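Local coordinates for protein cytosolic phospholipase A2 delta (Homo sapiens, PDB 5IZ5) that hydrolyses the sn-2 ester of glycerophospholipids in a calcium-dependent reaction, releasing a lysophospholipid and a fatty acid, with a preference for linoleic acid, at residues B[294-297]-B[298-302]; B[384-387]-B[388-391]; B[455-458]-B[459-462]; B[754-757]-B[758-762]. The protein carries 3 engineered substitutions. All blocks are in the same frame, centred on the assembly; numbering follows the deposited sequence.

Interaction 1: residues B[294-297]-B[298-302]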
loop_
_atom_site.group_PDB
_atom_site.type_symbol
_atom_site.label_atom_id
_atom_site.label_comp_id
_atom_site.label_asym_id
_atom_site.label_seq_id
_atom_site.Cartn_x
_atom_site.Cartn_y
_atom_site.Cartn_z
ATOM N N GLU B 294 -15.099 10.208 6.735
ATOM C CA GLU B 294 -14.178 11.350 6.747
ATOM C C GLU B 294 -14.947 12.662 6.575
ATOM O O GLU B 294 -14.640 13.644 7.237
ATOM C CB GLU B 294 -13.082 11.228 5.678
ATOM C CG GLU B 294 -12.121 12.419 5.676
ATOM C CD GLU B 294 -10.828 12.195 4.898
ATOM O OE1 GLU B 294 -10.477 11.030 4.603
ATOM O OE2 GLU B 294 -10.149 13.203 4.591
ATOM N N GLN B 295 -15.937 12.672 5.688
ATOM C CA GLN B 295 -16.797 13.846 5.515
ATOM C C GLN B 295 -17.503 14.222 6.815
ATOM O O GLN B 295 -17.534 15.390 7.196
ATOM C CB GLN B 295 -17.835 13.602 4.431
ATOM C CG GLN B 295 -17.266 13.673 3.035
ATOM C CD GLN B 295 -18.308 13.352 1.982
ATOM O OE1 GLN B 295 -19.431 13.867 2.020
ATOM N NE2 GLN B 295 -17.942 12.500 1.026
ATOM N N ALA B 296 -18.058 13.221 7.493
ATOM C CA ALA B 296 -18.695 13.435 8.788
ATOM C C ALA B 296 -17.689 13.960 9.803
ATOM O O ALA B 296 -17.990 14.876 10.568
ATOM C CB ALA B 296 -19.334 12.150 9.286
ATOM N N PHE B 297 -16.488 13.389 9.805
ATOM C CA PHE B 297 -15.444 13.875 10.699
ATOM C C PHE B 297 -15.150 15.355 10.446
ATOM O O PHE B 297 -14.945 16.115 11.387
ATOM C CB PHE B 297 -14.152 13.062 10.558
ATOM C CG PHE B 297 -12.951 13.745 11.143
ATOM C CD1 PHE B 297 -12.692 13.663 12.496
ATOM C CD2 PHE B 297 -12.109 14.504 10.347
ATOM C CE1 PHE B 297 -11.604 14.303 13.051
ATOM C CE2 PHE B 297 -11.016 15.153 10.893
ATOM C CZ PHE B 297 -10.761 15.051 12.247
ATOM N N LEU B 298 -15.106 15.751 9.181
ATOM C CA LEU B 298 -14.768 17.125 8.840
ATOM C C LEU B 298 -15.761 18.115 9.435
ATOM O O LEU B 298 -15.352 19.152 9.974
ATOM C CB LEU B 298 -14.671 17.318 7.326
ATOM C CG LEU B 298 -13.447 16.675 6.668
ATOM C CD1 LEU B 298 -13.549 16.800 5.156
ATOM C CD2 LEU B 298 -12.143 17.289 7.171
ATOM N N SER B 299 -17.052 17.797 9.335
ATOM C CA SER B 299 -18.095 18.632 9.946
ATOM C C SER B 299 -17.882 18.752 11.447
ATOM O O SER B 299 -17.945 19.847 11.998
ATOM C CB SER B 299 -19.504 18.109 9.617
ATOM O OG SER B 299 -19.815 16.889 10.284
ATOM N N ARG B 300 -17.586 17.634 12.101
ATOM C CA ARG B 300 -17.287 17.640 13.528
ATOM C C ARG B 300 -16.027 18.452 13.843
ATOM O O ARG B 300 -16.033 19.302 14.738
ATOM C CB ARG B 300 -17.156 16.196 14.040
ATOM C CG ARG B 300 -18.484 15.463 14.104
ATOM C CD ARG B 300 -18.439 14.086 14.742
ATOM N NE ARG B 300 -17.239 13.285 14.451
ATOM C CZ ARG B 300 -17.157 12.327 13.522
ATOM N NH1 ARG B 300 -18.189 12.031 12.742
ATOM N NH2 ARG B 300 -16.022 11.656 13.369
ATOM N N ARG B 301 -14.960 18.223 13.082
ATOM C CA ARG B 301 -13.675 18.863 13.356
ATOM C C ARG B 301 -13.719 20.371 13.111
ATOM O O ARG B 301 -13.127 21.134 13.862
ATOM C CB ARG B 301 -12.557 18.223 12.514
ATOM C CG ARG B 301 -11.150 18.732 12.808
ATOM C CD ARG B 301 -10.751 18.500 14.256
ATOM N NE ARG B 301 -9.399 18.962 14.537
ATOM C CZ ARG B 301 -8.837 18.949 15.743
ATOM N NH1 ARG B 301 -9.505 18.495 16.803
ATOM N NH2 ARG B 301 -7.598 19.397 15.894
ATOM N N LYS B 302 -14.411 20.792 12.059
ATOM C CA LYS B 302 -14.452 22.212 11.690
ATOM C C LYS B 302 -15.126 23.114 12.721
ATOM O O LYS B 302 -14.835 24.312 12.773
ATOM C CB LYS B 302 -15.086 22.400 10.315
ATOM C CG LYS B 302 -14.113 22.061 9.201
ATOM C CD LYS B 302 -14.764 22.110 7.833
ATOM C CE LYS B 302 -13.789 21.621 6.775
ATOM N NZ LYS B 302 -14.382 21.682 5.415
#

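Interaction 2: residues B[384-387]-B[388-391]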
loop_
_atom_site.group_PDB
_atom_site.type_symbol
_atom_site.label_atom_id
_atom_site.label_comp_id
_atom_site.label_asym_id
_atom_site.label_seq_id
_atom_site.Cartn_x
_atom_site.Cartn_y
_atom_site.Cartn_z
ATOM N N ASP B 384 -2.697 17.091 28.629
ATOM C CA ASP B 384 -1.336 17.574 28.712
ATOM C C ASP B 384 -0.427 16.568 28.012
ATOM O O ASP B 384 -0.395 15.392 28.375
ATOM C CB ASP B 384 -0.931 17.757 30.178
ATOM C CG ASP B 384 0.418 18.443 30.343
ATOM O OD1 ASP B 384 0.922 18.454 31.480
ATOM O OD2 ASP B 384 0.981 18.964 29.356
ATOM N N LEU B 385 0.290 17.041 26.997
ATOM C CA LEU B 385 1.204 16.196 26.240
ATOM C C LEU B 385 2.404 15.740 27.062
ATOM O O LEU B 385 3.047 14.761 26.708
ATOM C CB LEU B 385 1.674 16.904 24.967
ATOM C CG LEU B 385 0.679 16.807 23.806
ATOM C CD1 LEU B 385 0.958 17.853 22.741
ATOM C CD2 LEU B 385 0.699 15.411 23.194
ATOM N N GLU B 386 2.683 16.414 28.171
ATOM C CA GLU B 386 3.829 16.067 29.007
ATOM C C GLU B 386 3.790 14.625 29.536
ATOM O O GLU B 386 4.839 14.052 29.837
ATOM C CB GLU B 386 3.959 17.055 30.178
ATOM C CG GLU B 386 5.394 17.456 30.495
ATOM C CD GLU B 386 6.029 18.301 29.404
ATOM O OE1 GLU B 386 5.375 19.257 28.941
ATOM O OE2 GLU B 386 7.180 18.014 29.011
ATOM N N GLY B 387 2.598 14.043 29.655
ATOM C CA GLY B 387 2.455 12.641 30.058
ATOM C C GLY B 387 3.038 11.670 29.038
ATOM O O GLY B 387 3.949 10.912 29.357
ATOM N N PRO B 388 2.503 11.678 27.805
ATOM C CA PRO B 388 3.074 10.898 26.704
ATOM C C PRO B 388 4.554 11.190 26.439
ATOM O O PRO B 388 5.298 10.276 26.074
ATOM C CB PRO B 388 2.225 11.313 25.502
ATOM C CG PRO B 388 0.909 11.677 26.084
ATOM C CD PRO B 388 1.176 12.223 27.461
ATOM N N ILE B 389 4.968 12.444 26.624
ATOM C CA ILE B 389 6.375 12.827 26.474
ATOM C C ILE B 389 7.235 12.035 27.445
ATOM O O ILE B 389 8.252 11.464 27.062
ATOM C CB ILE B 389 6.627 14.319 26.785
ATOM C CG1 ILE B 389 5.824 15.246 25.869
ATOM C CG2 ILE B 389 8.111 14.646 26.683
ATOM C CD1 ILE B 389 6.150 15.143 24.409
ATOM N N ARG B 390 6.818 12.021 28.707
ATOM C CA ARG B 390 7.548 11.330 29.769
ATOM C C ARG B 390 7.656 9.838 29.458
ATOM O O ARG B 390 8.730 9.244 29.548
ATOM C CB ARG B 390 6.836 11.531 31.108
ATOM C CG ARG B 390 7.611 11.028 32.312
ATOM C CD ARG B 390 6.712 10.830 33.520
ATOM N NE ARG B 390 7.448 10.236 34.637
ATOM C CZ ARG B 390 6.892 9.733 35.741
ATOM N NH1 ARG B 390 5.572 9.735 35.905
ATOM N NH2 ARG B 390 7.667 9.219 36.690
ATOM N N TYR B 391 6.524 9.251 29.090
ATOM C CA TYR B 391 6.447 7.850 28.696
ATOM C C TYR B 391 7.495 7.537 27.617
ATOM O O TYR B 391 8.288 6.609 27.763
ATOM C CB TYR B 391 5.029 7.561 28.195
ATOM C CG TYR B 391 4.758 6.150 27.747
ATOM C CD1 TYR B 391 4.207 5.217 28.619
ATOM C CD2 TYR B 391 5.004 5.760 26.431
ATOM C CE1 TYR B 391 3.934 3.926 28.201
ATOM C CE2 TYR B 391 4.734 4.475 26.004
ATOM C CZ TYR B 391 4.201 3.562 26.890
ATOM O OH TYR B 391 3.932 2.290 26.466
#

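Interaction 3: residues B[455-458]-B[459-462]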
loop_
_atom_site.group_PDB
_atom_site.type_symbol
_atom_site.label_atom_id
_atom_site.label_comp_id
_atom_site.label_asym_id
_atom_site.label_seq_id
_atom_site.Cartn_x
_atom_site.Cartn_y
_atom_site.Cartn_z
ATOM N N ALA B 455 -10.793 8.347 18.824
ATOM C CA ALA B 455 -10.122 9.650 18.931
ATOM C C ALA B 455 -10.703 10.723 18.011
ATOM O O ALA B 455 -10.337 11.896 18.117
ATOM C CB ALA B 455 -8.638 9.492 18.648
ATOM N N LEU B 456 -11.602 10.330 17.111
ATOM C CA LEU B 456 -12.184 11.244 16.138
ATOM C C LEU B 456 -13.705 11.403 16.271
ATOM O O LEU B 456 -14.320 12.123 15.480
ATOM C CB LEU B 456 -11.874 10.731 14.732
ATOM C CG LEU B 456 -10.418 10.400 14.410
ATOM C CD1 LEU B 456 -10.329 9.766 13.032
ATOM C CD2 LEU B 456 -9.543 11.644 14.489
ATOM N N GLU B 457 -14.311 10.743 17.254
ATOM C CA GLU B 457 -15.778 10.657 17.328
ATOM C C GLU B 457 -16.446 12.011 17.591
ATOM O O GLU B 457 -17.546 12.255 17.106
ATOM C CB GLU B 457 -16.235 9.576 18.312
ATOM C CG GLU B 457 -15.790 9.744 19.749
ATOM C CD GLU B 457 -16.031 8.485 20.569
ATOM O OE1 GLU B 457 -16.845 7.632 20.143
ATOM O OE2 GLU B 457 -15.391 8.344 21.635
ATOM N N ARG B 458 -15.762 12.899 18.308
ATOM C CA ARG B 458 -16.266 14.254 18.571
ATOM C C ARG B 458 -15.474 15.341 17.836
ATOM O O ARG B 458 -15.596 16.527 18.145
ATOM C CB ARG B 458 -16.252 14.512 20.079
ATOM C CG ARG B 458 -17.362 13.782 20.813
ATOM C CD ARG B 458 -17.232 13.905 22.306
ATOM N NE ARG B 458 -16.032 13.202 22.734
ATOM C CZ ARG B 458 -14.887 13.772 23.097
ATOM N NH1 ARG B 458 -14.739 15.093 23.127
ATOM N NH2 ARG B 458 -13.881 12.996 23.439
ATOM N N GLY B 459 -14.684 14.937 16.843
ATOM C CA GLY B 459 -13.786 15.850 16.142
ATOM C C GLY B 459 -12.743 16.448 17.066
ATOM O O GLY B 459 -12.263 17.550 16.819
ATOM N N GLN B 460 -12.380 15.712 18.116
ATOM C CA GLN B 460 -11.533 16.247 19.181
ATOM C C GLN B 460 -10.027 16.117 18.912
ATOM O O GLN B 460 -9.212 16.587 19.709
ATOM C CB GLN B 460 -11.881 15.590 20.522
ATOM C CG GLN B 460 -11.400 14.152 20.709
ATOM C CD GLN B 460 -12.351 13.103 20.157
ATOM O OE1 GLN B 460 -13.140 13.370 19.251
ATOM N NE2 GLN B 460 -12.266 11.896 20.694
ATOM N N ASN B 461 -9.666 15.456 17.817
ATOM C CA ASN B 461 -8.280 15.385 17.363
ATOM C C ASN B 461 -8.261 15.513 15.846
ATOM O O ASN B 461 -9.299 15.331 15.203
ATOM C CB ASN B 461 -7.623 14.057 17.773
ATOM C CG ASN B 461 -7.494 13.891 19.279
ATOM O OD1 ASN B 461 -6.664 14.533 19.921
ATOM N ND2 ASN B 461 -8.289 12.989 19.846
ATOM N N PRO B 462 -7.092 15.845 15.260
ATOM C CA PRO B 462 -6.995 15.815 13.791
ATOM C C PRO B 462 -7.081 14.386 13.239
ATOM O O PRO B 462 -6.820 13.431 13.970
ATOM C CB PRO B 462 -5.607 16.409 13.504
ATOM C CG PRO B 462 -5.123 16.982 14.796
ATOM C CD PRO B 462 -5.818 16.228 15.886
#

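Interaction 4: residues B[754-757]-B[758-762]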
loop_
_atom_site.group_PDB
_atom_site.type_symbol
_atom_site.label_atom_id
_atom_site.label_comp_id
_atom_site.label_asym_id
_atom_site.label_seq_id
_atom_site.Cartn_x
_atom_site.Cartn_y
_atom_site.Cartn_z
ATOM N N ALA B 754 24.362 29.326 33.567
ATOM C CA ALA B 754 24.083 27.999 34.126
ATOM C C ALA B 754 23.294 27.127 33.146
ATOM O O ALA B 754 23.517 25.918 33.062
ATOM C CB ALA B 754 23.316 28.132 35.436
ATOM N N GLU B 755 22.388 27.759 32.403
ATOM C CA GLU B 755 21.470 27.069 31.496
ATOM C C GLU B 755 21.924 27.096 30.027
ATOM O O GLU B 755 21.127 26.865 29.097
ATOM C CB GLU B 755 20.087 27.700 31.659
ATOM C CG GLU B 755 19.505 27.567 33.059
ATOM C CD GLU B 755 18.797 26.244 33.293
ATOM O OE1 GLU B 755 17.735 26.247 33.954
ATOM O OE2 GLU B 755 19.297 25.200 32.820
ATOM N N LEU B 756 23.217 27.347 29.831
ATOM C CA LEU B 756 23.827 27.324 28.509
ATOM C C LEU B 756 23.885 25.913 27.928
ATOM O O LEU B 756 23.802 25.738 26.713
ATOM C CB LEU B 756 25.243 27.897 28.576
ATOM C CG LEU B 756 25.982 27.977 27.233
ATOM C CD1 LEU B 756 26.599 29.352 27.004
ATOM C CD2 LEU B 756 27.026 26.865 27.127
ATOM N N GLN B 757 24.060 24.914 28.792
ATOM C CA GLN B 757 24.147 23.520 28.343
ATOM C C GLN B 757 22.867 23.050 27.646
ATOM O O GLN B 757 22.935 22.319 26.660
ATOM C CB GLN B 757 24.483 22.585 29.512
ATOM C CG GLN B 757 25.662 21.650 29.251
ATOM C CD GLN B 757 26.893 22.333 28.662
ATOM O OE1 GLN B 757 27.110 22.293 27.448
ATOM N NE2 GLN B 757 27.711 22.950 29.515
ATOM N N GLY B 758 21.713 23.485 28.150
ATOM C CA GLY B 758 20.412 23.140 27.563
ATOM C C GLY B 758 20.239 23.475 26.087
ATOM O O GLY B 758 19.404 22.869 25.410
ATOM N N GLY B 759 21.019 24.434 25.586
ATOM C CA GLY B 759 20.964 24.837 24.179
ATOM C C GLY B 759 22.093 24.288 23.332
ATOM O O GLY B 759 22.281 24.716 22.192
ATOM N N GLN B 760 22.836 23.332 23.879
ATOM C CA GLN B 760 23.903 22.666 23.148
ATOM C C GLN B 760 23.358 21.345 22.607
ATOM O O GLN B 760 23.556 20.284 23.204
ATOM C CB GLN B 760 25.100 22.425 24.072
ATOM C CG GLN B 760 25.728 23.703 24.613
ATOM C CD GLN B 760 27.009 24.085 23.892
ATOM O OE1 GLN B 760 27.005 24.341 22.686
ATOM N NE2 GLN B 760 28.113 24.137 24.632
ATOM N N VAL B 761 22.664 21.425 21.475
ATOM C CA VAL B 761 22.024 20.262 20.866
ATOM C C VAL B 761 22.951 19.699 19.799
ATOM O O VAL B 761 23.233 20.356 18.795
ATOM C CB VAL B 761 20.655 20.615 20.244
ATOM C CG1 VAL B 761 19.897 19.348 19.856
ATOM C CG2 VAL B 761 19.824 21.438 21.219
ATOM N N ASP B 762 23.413 18.473 20.023
ATOM C CA ASP B 762 24.384 17.845 19.141
ATOM C C ASP B 762 23.705 17.298 17.876
ATOM O O ASP B 762 23.348 16.124 17.812
ATOM C CB ASP B 762 25.127 16.734 19.904
ATOM C CG ASP B 762 26.335 16.211 19.151
ATOM O OD1 ASP B 762 26.697 16.809 18.113
ATOM O OD2 ASP B 762 26.918 15.196 19.596
#

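Interaction 1: residues B[294-297]-B[298-302]
Glu294 O takes the N-H of Leu298 at 2.9 Å, and the branch point of that leucine leans on the same oxygen, CG standing 3.3 Å from Glu294 O. The glutamate's carboxylate heads off to a salt bridge with Arg668. One residue on, Gln295 O accepts from Ser299 N over a longer 3.3 Å. Ser299 OG grips Ala296 O at 2.7 Å, alongside a second donor, Arg300 N; a chi1 of 71° folds that hydroxyl back onto the carbonyl one turn earlier. The backbone bonds follow the i to i+4 pattern of alpha helix 292-313 in the phospholipase catalytic domain, which packs through Glu294 and Phe297 on Leu463 of strand 463-471. Phe297 O receives Arg301 N at 2.7 Å, while its ring runs alongside the arginine chain: Arg301 CB makes a CH-pi contact over one face, 4.0 Å from the ring centroid. Replacing Phe297 with an alanine would probably open a gap between the Arg301 chain and Leu456. Arg300 comes from another direction, its guanidinium turned 75° to the ring, with NH2 at the ring edge in plane and hydrogen-bonded onward to Leu456 O.

Interaction 2: residues B[384-387]-B[388-391]
Ile389 and Leu385 meet in the opening turn of helix 386-397, in the catalytic domain. Leu385 O accepts the N-H of Ile389 at 3.0 Å, and the isoleucine side chain crowds that oxygen as well, with CG1 only 2.9 Å from Leu385 O. A chi1 of -60° puts CG1 beside the backbone N, which is why it follows the N-H onto the same carbonyl. Pro388 presses in next to it, CD lying 3.2 Å from Leu385 O. Its nitrogen has no hydrogen to give, and CD instead faces Asp384 O at 3.7 Å, so the imino acid fits this first turn without breaking a helical bond. The next two helical bonds follow, Arg390 N to Glu386 O and Tyr391 N to Gly387 O, each 3.1 Å long.

Further out, Leu385 beds on Leu346 and Leu347 of helix 335-351, and Ile389 on Phe782 and Leu786 of helix 779-794, so the turn packs on both helices. Tyr391 stacks on His373 and its hydroxyl is hydrogen-bonded to His441 ND1, while Arg390 NE pairs with Glu394 along the same helix. Ahead of the helix, Asp384 makes a capping bond that is straight but weak: Glu386 N stands 3.3 Å from Asp384 OD2, with an N-H...O angle of 170°.

Interaction 3: residues B[455-458]-B[459-462]
Gly459 closes a type I beta turn that starts at Leu456: its N-H reaches Leu456 O at 3.1 Å. The positive phi of 62° at this residue suits glycine. Its own carbonyl is taken by Arg301 NH1 from helix 292-313.

Gln460 then folds back over the turn. With chi1 at 74° its CG lies between the backbone N and the carbonyl carbon, and a further bend at chi2 curls the amide toward the preceding residues. OE1 accepts from Arg458 N at 2.8 Å, while NE2 is bound to Ala454 O and Pro378 O. The same amide lies over one face of the Arg458 guanidinium, near its rim and with the planes 30° apart; CD stands 3.9 Å from Arg458 CZ. That arginine is salt-bridged to Glu379. Exchanging Gln460 for a leucine would probably leave Arg458 N without this acceptor and take from Ala454 O and Pro378 O the donor that NE2 provides.

Asn461 reaches back to the start of the stretch. ND2 donates to Ala455 O at 2.9 Å, on a lone pair in the carbonyl plane and almost within its own amide plane, while OD1 is held by Ser381 OG. Pro462 meets the first half through its carbonyl, with Leu456 CD2 3.3 Å from Pro462 O, just before strand 463-471 begins. In this buried connection, where no regular helix or strand pairs the backbone, side-chain amides thus supply partners for peptide groups at Ala455 and Arg458.

Interaction 4: residues B[754-757]-B[758-762]
Leu756 and Gln757 turn into Gly759 and Gln760 through a short run of 3-10 turns in the surface connection between strand 749-750 and helix 779-794. Backbone hydrogen bonds of the i to i+3 kind make the coil: Gly759 N donates to Leu756 O at 3.3 Å, and Gln760 N to Gln757 O at 3.0 Å. Such bonds wind the chain more tightly than those of an alpha helix.

Two polar bonds lead to the surroundings: Glu755 OE1 is salt-bridged to Arg751, and Gly759 O accepts from Asn738 ND2. A sulfate ion, probably from the crystallisation liquor, lies near Gly759.

Van der Waals contact among side chains completes the turn. Gln760 points back at the coil, and the two glutamine side chains cross at a slant, their amide planes 28° apart. The chi2 bend of Gln757 brings OE1 to 3.5 Å from Gln760 CG, on the aliphatic part of its neighbour. That same methylene also touches the backbone, CG being 3.5 Å from Leu756 O. Beyond it, at the end of the glutamine, Gln760 NE2 rests 3.9 Å from Leu756 CD2.

How the interactions relate
From the N terminus the four contacts come one after another, each on one unbroken stretch, so none encloses or crosses another. Interaction 1 lies near the start of helix 292-313, interaction 2 opens helix 386-397, interaction 3 turns the chain into strand 463-471, and interaction 4 coils a late surface connection before helix 779-794. Interactions 1 and 3 meet directly, their centres 9 Å apart: Arg300 and Arg301 reach the carbonyls of Leu456 and Gly459, tying the helix to the turn. Interactions 2 and 4 do not touch, with nearest atoms about 14 Å apart, but both border helix 779-794, through Ile389 and through Gln757 and Val761.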